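Local atomic coordinates of endoglucanase EG-II (Hypocrea jecorina, PDB entry 3QR3), a protein that hydrolyses internal beta-1,4-glucosidic bonds of cellulose, as the catalytic domain of an endoglucanase of glycosyl hydrolase family 5. Residues I45-H50 against W293-F298; N53-T58 against S319-C324; Q275-L280 against S323-K328. All blocks are in the same frame, centred on the assembly; numbering follows the deposited sequence. Where two conformers were deposited one is given.

How the contacts relate
Helix 44-55, which follows the first strand of the barrel, supplies the N-terminal half of two contacts. Contact 1 joins its early turns to the end of strand 287-296, closing a loop of 242 intervening residues; contact 2 joins its last residues, and the turn beyond, to helix 319-325 across 260. The two loops cross, because their segments alternate along the chain. Contact 3 starts on helix 267-281, between the ends of contact 1, and closes a short loop of 42 residues; it therefore crosses contact 1 and finishes on the same final helix as contact 2, sharing S323 and C324. Together they tie the first helix, the last strand and the last two helices where the barrel closes.

Contact 1 (I45-H50 against W293-F298); sequences IGQMQH and WGAGSF
Q47 and G296 meet through a pair of hydrogen bonds in which a glutamine side-chain amide uses its C=O and N-H to pair with both the N and the O of one residue, much as a neighbouring strand would. G296 N donates to Q47 OE1 (2.8 Å), lying in the carbonyl plane on a lone pair, though the bond is bent, 146° at the hydrogen. The return bond, Q47 NE2 to G296 O at 2.9 Å, is almost straight at 176°, and the acceptor lies in the plane of the Q47 amide. Two bonds thus fix the rotation of the amide and which end is oxygen. Q47 reaches this far because its CG is anti to the carbonyl carbon (chi1 -74°) and the chain beyond is extended.

This joins the first helix of the TIM barrel to the end of its eighth strand, where A295 also pairs through its backbone with N9 and A11 of strand 5-11. An alanine in place of Q47 removes both bonds and would probably leave the buried N and O of G296 without these partners.

The only other touch between the segments is van der Waals: A295 CB lies 3.5 Å from Q47 OE1. G296 suits its place because its positive phi is easily reached without a side chain.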
# COMPACT_ATOMS: atom_id res chain seq x y z
N ILE A 45 9.65 10.30 8.73
CA ILE A 45 10.12 9.46 9.82
C ILE A 45 9.61 9.99 11.16
O ILE A 45 9.19 9.22 12.01
CB ILE A 45 11.65 9.33 9.82
CG1 ILE A 45 12.09 8.59 8.56
CG2 ILE A 45 12.10 8.60 11.07
CD1 ILE A 45 13.55 8.22 8.52
N GLY A 46 9.65 11.31 11.32
CA GLY A 46 9.06 11.94 12.49
C GLY A 46 7.56 11.69 12.57
O GLY A 46 7.03 11.50 13.66
N GLN A 47 6.89 11.69 11.42
CA GLN A 47 5.46 11.38 11.41
C GLN A 47 5.23 9.95 11.90
O GLN A 47 4.41 9.71 12.79
CB GLN A 47 4.86 11.53 10.01
CG GLN A 47 4.65 12.96 9.54
CD GLN A 47 4.22 13.03 8.09
OE1 GLN A 47 3.47 12.17 7.62
NE2 GLN A 47 4.70 14.04 7.37
N MET A 48 5.96 9.00 11.32
CA MET A 48 5.81 7.60 11.71
C MET A 48 6.02 7.40 13.22
O MET A 48 5.30 6.64 13.86
CB MET A 48 6.75 6.70 10.91
CG MET A 48 6.35 6.53 9.45
SD MET A 48 7.30 5.24 8.60
CE MET A 48 8.90 6.03 8.49
N GLN A 49 7.01 8.09 13.78
CA GLN A 49 7.31 7.94 15.20
C GLN A 49 6.11 8.39 16.05
O GLN A 49 5.74 7.73 17.01
CB GLN A 49 8.57 8.72 15.58
CG GLN A 49 8.99 8.55 17.03
CD GLN A 49 10.14 9.47 17.41
OE1 GLN A 49 10.99 9.11 18.21
NE2 GLN A 49 10.16 10.67 16.83
N HIS A 50 5.52 9.52 15.67
CA HIS A 50 4.28 9.98 16.29
C HIS A 50 3.15 8.95 16.15
O HIS A 50 2.47 8.64 17.12
CB HIS A 50 3.86 11.32 15.67
CG HIS A 50 2.39 11.58 15.74
ND1 HIS A 50 1.73 11.87 16.92
CD2 HIS A 50 1.44 11.60 14.77
CE1 HIS A 50 0.45 12.06 16.67
NE2 HIS A 50 0.25 11.90 15.37
N TRP A 293 -5.03 6.65 3.66
CA TRP A 293 -4.40 7.51 2.64
C TRP A 293 -4.87 8.95 2.85
O TRP A 293 -6.08 9.22 2.82
CB TRP A 293 -4.79 7.04 1.23
CG TRP A 293 -4.11 7.84 0.13
CD1 TRP A 293 -4.54 9.02 -0.41
CD2 TRP A 293 -2.88 7.52 -0.55
NE1 TRP A 293 -3.66 9.46 -1.37
CE2 TRP A 293 -2.63 8.55 -1.48
CE3 TRP A 293 -1.97 6.46 -0.45
CZ2 TRP A 293 -1.51 8.56 -2.31
CZ3 TRP A 293 -0.86 6.46 -1.29
CH2 TRP A 293 -0.63 7.51 -2.20
N GLY A 294 -3.95 9.89 3.06
CA GLY A 294 -2.52 9.64 3.05
C GLY A 294 -1.76 10.73 3.81
O GLY A 294 -2.24 11.86 3.93
N ALA A 295 -0.60 10.37 4.33
CA ALA A 295 0.25 11.33 5.04
C ALA A 295 1.60 11.42 4.30
O ALA A 295 1.64 11.26 3.08
CB ALA A 295 0.44 10.92 6.51
N GLY A 296 2.68 11.65 5.03
CA GLY A 296 3.98 11.81 4.40
C GLY A 296 4.07 13.22 3.82
O GLY A 296 3.92 14.19 4.56
N SER A 297 4.27 13.32 2.51
CA SER A 297 4.51 14.61 1.86
C SER A 297 3.24 15.39 1.50
O SER A 297 3.32 16.51 1.02
CB SER A 297 5.42 14.45 0.64
OG SER A 297 6.73 14.06 1.03
N PHE A 298 2.07 14.81 1.76
CA PHE A 298 0.82 15.57 1.66
C PHE A 298 0.78 16.60 2.78
O PHE A 298 1.27 16.34 3.87
CB PHE A 298 -0.40 14.65 1.76
CG PHE A 298 -0.61 13.77 0.55
CD1 PHE A 298 -0.97 14.32 -0.67
CD2 PHE A 298 -0.49 12.39 0.66
CE1 PHE A 298 -1.18 13.51 -1.77
CE2 PHE A 298 -0.71 11.57 -0.43
CZ PHE A 298 -1.04 12.13 -1.65

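Contact 2 (N53-T58 against S319-C324); sequences NEDGMT and SLVSSC
Where V321 meets D55 and M57, the last helix of the TIM barrel, 319-325, lies against the C-terminal end of the first, 44-55, and the ring of outer helices closes. V321 carries the contact from its side. Its CG1, anti to the backbone N (chi1 167°), is the methyl that both partners reach; a short, beta-branched valine suits two backbones whose nearest CA atoms, of D55 and S322, are 8.0 Å apart.

The apolar touch comes from M57, whose straight, flexible chain brings its CE to within 4.2 Å of V321 CG1. Its reach starts just past the helix, where G56, with a positive phi of 61°, lets the chain leave helical geometry and turn toward strand 59-64.

D55 approaches the same methyl from its carboxylate: OD2 lies 4.0 Å from V321 CG1, the two side chains crossing at about a right angle. This is plain van der Waals contact. K328 forms a long, weak ion pair with OD1 of the buried carboxylate. D317 brings a like charge close to OD2, which would be expected to raise the affinity of one of the two carboxylates for a proton.

Within helix 319-325 the first turn is reinforced by a serine side chain that folds back onto the preceding turn. S319 O accepts both S323 N and S323 OG, each at 2.8 Å, and the two donors reach it from opposite faces of its carbonyl plane.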
# COMPACT_ATOMS: atom_id res chain seq x y z
N ASN A 53 4.01 5.95 18.44
CA ASN A 53 4.07 6.24 19.87
C ASN A 53 2.76 6.74 20.46
O ASN A 53 2.41 6.39 21.59
CB ASN A 53 5.18 7.24 20.17
CG ASN A 53 6.55 6.64 20.03
OD1 ASN A 53 6.68 5.42 19.94
ND2 ASN A 53 7.58 7.47 20.03
N GLU A 54 2.04 7.56 19.70
CA GLU A 54 0.84 8.21 20.19
C GLU A 54 -0.46 7.57 19.68
O GLU A 54 -1.48 7.58 20.36
CB GLU A 54 0.89 9.69 19.82
CG GLU A 54 -0.24 10.53 20.39
CD GLU A 54 0.06 12.01 20.29
OE1 GLU A 54 1.18 12.42 20.68
OE2 GLU A 54 -0.82 12.77 19.81
N ASP A 55 -0.41 6.98 18.48
CA ASP A 55 -1.62 6.52 17.81
C ASP A 55 -1.71 5.01 17.65
O ASP A 55 -2.58 4.51 16.93
CB ASP A 55 -1.74 7.19 16.43
CG ASP A 55 -2.07 8.65 16.54
OD1 ASP A 55 -2.49 9.07 17.64
OD2 ASP A 55 -1.91 9.37 15.53
N GLY A 56 -0.80 4.29 18.30
CA GLY A 56 -0.88 2.84 18.35
C GLY A 56 -0.80 2.14 17.00
O GLY A 56 -1.30 1.02 16.84
N MET A 57 -0.18 2.80 16.03
CA MET A 57 -0.08 2.23 14.69
C MET A 57 1.08 1.26 14.55
O MET A 57 2.13 1.43 15.17
CB MET A 57 0.01 3.34 13.65
CG MET A 57 -1.31 4.05 13.50
SD MET A 57 -1.22 5.43 12.36
CE MET A 57 -2.91 6.00 12.48
N THR A 58 0.88 0.24 13.73
CA THR A 58 1.84 -0.86 13.62
C THR A 58 2.26 -1.18 12.19
O THR A 58 3.07 -2.09 11.95
CB THR A 58 1.26 -2.12 14.24
OG1 THR A 58 -0.09 -2.28 13.77
CG2 THR A 58 1.23 -2.00 15.77
N SER A 319 -8.63 15.35 11.96
CA SER A 319 -9.79 14.84 12.67
C SER A 319 -10.14 13.39 12.30
O SER A 319 -10.56 12.60 13.16
CB SER A 319 -10.99 15.77 12.50
OG SER A 319 -11.33 15.94 11.14
N LEU A 320 -9.95 13.01 11.04
CA LEU A 320 -10.28 11.64 10.63
C LEU A 320 -9.31 10.64 11.26
O LEU A 320 -9.73 9.58 11.74
CB LEU A 320 -10.30 11.49 9.11
CG LEU A 320 -10.86 10.14 8.63
CD1 LEU A 320 -12.35 10.07 8.88
CD2 LEU A 320 -10.58 9.92 7.16
N VAL A 321 -8.03 10.96 11.27
CA VAL A 321 -7.05 10.08 11.91
C VAL A 321 -7.35 9.96 13.41
O VAL A 321 -7.51 8.85 13.94
CB VAL A 321 -5.62 10.59 11.72
CG1 VAL A 321 -4.65 9.86 12.65
CG2 VAL A 321 -5.18 10.43 10.25
N SER A 322 -7.46 11.11 14.07
CA SER A 322 -7.69 11.15 15.51
C SER A 322 -8.97 10.42 15.90
O SER A 322 -8.97 9.63 16.85
CB SER A 322 -7.75 12.61 15.99
OG SER A 322 -8.14 12.66 17.34
N SER A 323 -10.05 10.67 15.16
CA SER A 323 -11.35 10.10 15.48
C SER A 323 -11.54 8.65 15.03
O SER A 323 -12.30 7.92 15.65
CB SER A 323 -12.48 10.94 14.87
OG SER A 323 -12.38 12.32 15.21
N CYS A 324 -10.86 8.21 13.97
CA CYS A 324 -11.20 6.92 13.35
C CYS A 324 -10.05 5.93 13.15
O CYS A 324 -10.22 4.73 13.36
CB CYS A 324 -11.91 7.15 12.01
SG CYS A 324 -13.51 7.95 12.17

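Contact 3 (Q275-L280 against S323-K328); sequences QQIQYL and SCLARK
I277 meets C324 and L325 in a small, buried helix-to-helix contact on the outside of the barrel, between helix 267-281 and the last turn of helix 319-325. No hydrogen bond crosses between the two segments.

The apolar part is a meeting of methyl groups: I277 CD1 lies 4.2 Å from L325 CD2, with the side chains crossing at about a right angle. The CB of L325 points away from helix 267-281, yet a leucine can fork back at its end, and CD2 returns to the contact. In I277 the beta branch spreads two arms over the neighbouring helix. CG1, anti to the carbonyl carbon (chi1 -61°), carries CD1 to the leucine, while CG2, anti to the backbone N, faces the backbone of the residue before it.

There the partner is a carbonyl: I277 CG2 lies 4.1 Å from C324 O and CG1 only slightly farther. Aliphatic carbons of this kind shield the oxygen without bonding to it. The cysteine contributes buried surface, but its more important link is covalent, the disulfide from C324 to C274, one residue before 275-280, which staples the same two helices together.

Beneath the pair sits Y290 of strand 287-296, touched by I277 and hydrogen-bonded through its OH to L325 O. Past the helix, R327 suits the exit of the chain because its guanidinium can serve two acceptors, and NH2 reaches both N281 OD1 and V3 O.

Helices 267-281 and 319-325, which come before and after strand 287-296 in the sequence and pack side by side over it, follow the repeating architecture of the (beta/alpha)8, or TIM, barrel.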
# COMPACT_ATOMS: atom_id res chain seq x y z
N GLN A 275 -17.53 3.46 11.02
CA GLN A 275 -18.33 2.27 10.76
C GLN A 275 -17.54 1.24 9.96
O GLN A 275 -17.57 0.06 10.26
CB GLN A 275 -19.62 2.64 10.01
CG GLN A 275 -20.58 3.43 10.88
CD GLN A 275 -21.78 3.96 10.12
OE1 GLN A 275 -21.85 3.88 8.90
NE2 GLN A 275 -22.73 4.52 10.86
N GLN A 276 -16.80 1.71 8.95
CA GLN A 276 -16.02 0.81 8.12
C GLN A 276 -14.97 0.09 8.96
O GLN A 276 -14.84 -1.13 8.91
CB GLN A 276 -15.33 1.57 6.98
CG GLN A 276 -14.64 0.63 5.98
CD GLN A 276 -13.84 1.37 4.94
OE1 GLN A 276 -12.73 1.84 5.20
NE2 GLN A 276 -14.40 1.48 3.74
N ILE A 277 -14.21 0.87 9.72
CA ILE A 277 -13.14 0.34 10.56
C ILE A 277 -13.69 -0.62 11.60
O ILE A 277 -13.07 -1.64 11.90
CB ILE A 277 -12.39 1.49 11.27
CG1 ILE A 277 -11.76 2.42 10.24
CG2 ILE A 277 -11.32 0.93 12.21
CD1 ILE A 277 -10.83 1.72 9.28
N GLN A 278 -14.84 -0.28 12.17
CA GLN A 278 -15.43 -1.14 13.18
C GLN A 278 -15.73 -2.51 12.59
O GLN A 278 -15.48 -3.54 13.22
CB GLN A 278 -16.69 -0.53 13.78
CG GLN A 278 -17.33 -1.44 14.83
CD GLN A 278 -18.70 -0.97 15.27
OE1 GLN A 278 -19.11 -1.23 16.40
NE2 GLN A 278 -19.42 -0.29 14.38
N TYR A 279 -16.25 -2.53 11.37
CA TYR A 279 -16.58 -3.79 10.72
C TYR A 279 -15.33 -4.62 10.43
O TYR A 279 -15.34 -5.84 10.57
CB TYR A 279 -17.42 -3.59 9.45
CG TYR A 279 -17.91 -4.92 8.88
CD1 TYR A 279 -19.03 -5.55 9.41
CD2 TYR A 279 -17.23 -5.55 7.84
CE1 TYR A 279 -19.47 -6.78 8.90
CE2 TYR A 279 -17.66 -6.77 7.33
CZ TYR A 279 -18.78 -7.38 7.87
OH TYR A 279 -19.21 -8.58 7.37
N LEU A 280 -14.25 -3.95 10.04
CA LEU A 280 -13.00 -4.67 9.82
C LEU A 280 -12.51 -5.26 11.13
O LEU A 280 -12.08 -6.41 11.19
CB LEU A 280 -11.94 -3.75 9.21
CG LEU A 280 -12.25 -3.19 7.83
CD1 LEU A 280 -11.10 -2.28 7.37
CD2 LEU A 280 -12.52 -4.30 6.83
N SER A 323 -10.05 10.67 15.16
CA SER A 323 -11.35 10.10 15.48
C SER A 323 -11.54 8.65 15.03
O SER A 323 -12.30 7.92 15.65
CB SER A 323 -12.48 10.94 14.87
OG SER A 323 -12.38 12.32 15.21
N CYS A 324 -10.86 8.21 13.97
CA CYS A 324 -11.20 6.92 13.35
C CYS A 324 -10.05 5.93 13.15
O CYS A 324 -10.22 4.73 13.36
CB CYS A 324 -11.91 7.15 12.01
SG CYS A 324 -13.51 7.95 12.17
N LEU A 325 -8.89 6.42 12.73
CA LEU A 325 -7.80 5.51 12.41
C LEU A 325 -6.93 5.17 13.61
O LEU A 325 -6.49 4.03 13.76
CB LEU A 325 -6.94 6.08 11.29
CG LEU A 325 -7.73 6.41 10.03
CD1 LEU A 325 -6.81 6.91 8.93
CD2 LEU A 325 -8.51 5.19 9.57
N ALA A 326 -6.70 6.17 14.46
CA ALA A 326 -5.79 6.04 15.59
C ALA A 326 -6.28 5.00 16.58
O ALA A 326 -7.48 4.77 16.72
CB ALA A 326 -5.62 7.39 16.29
N ARG A 327 -5.35 4.36 17.27
CA ARG A 327 -5.68 3.45 18.35
C ARG A 327 -5.02 3.95 19.61
O ARG A 327 -3.90 3.54 19.92
CB ARG A 327 -5.18 2.04 18.03
CG ARG A 327 -5.90 1.38 16.87
CD ARG A 327 -5.28 0.02 16.55
NE ARG A 327 -6.22 -0.87 15.89
CZ ARG A 327 -5.92 -2.08 15.45
NH1 ARG A 327 -4.68 -2.56 15.59
NH2 ARG A 327 -6.85 -2.83 14.88
N LYS A 328 -5.69 4.85 20.32
CA LYS A 328 -5.12 5.40 21.54
C LYS A 328 -5.58 4.61 22.77
O LYS A 328 -5.15 4.89 23.89
CB LYS A 328 -5.51 6.87 21.70
CG LYS A 328 -5.41 7.71 20.45
CD LYS A 328 -6.36 8.90 20.57
CE LYS A 328 -6.03 10.02 19.61
NZ LYS A 328 -4.68 10.59 19.89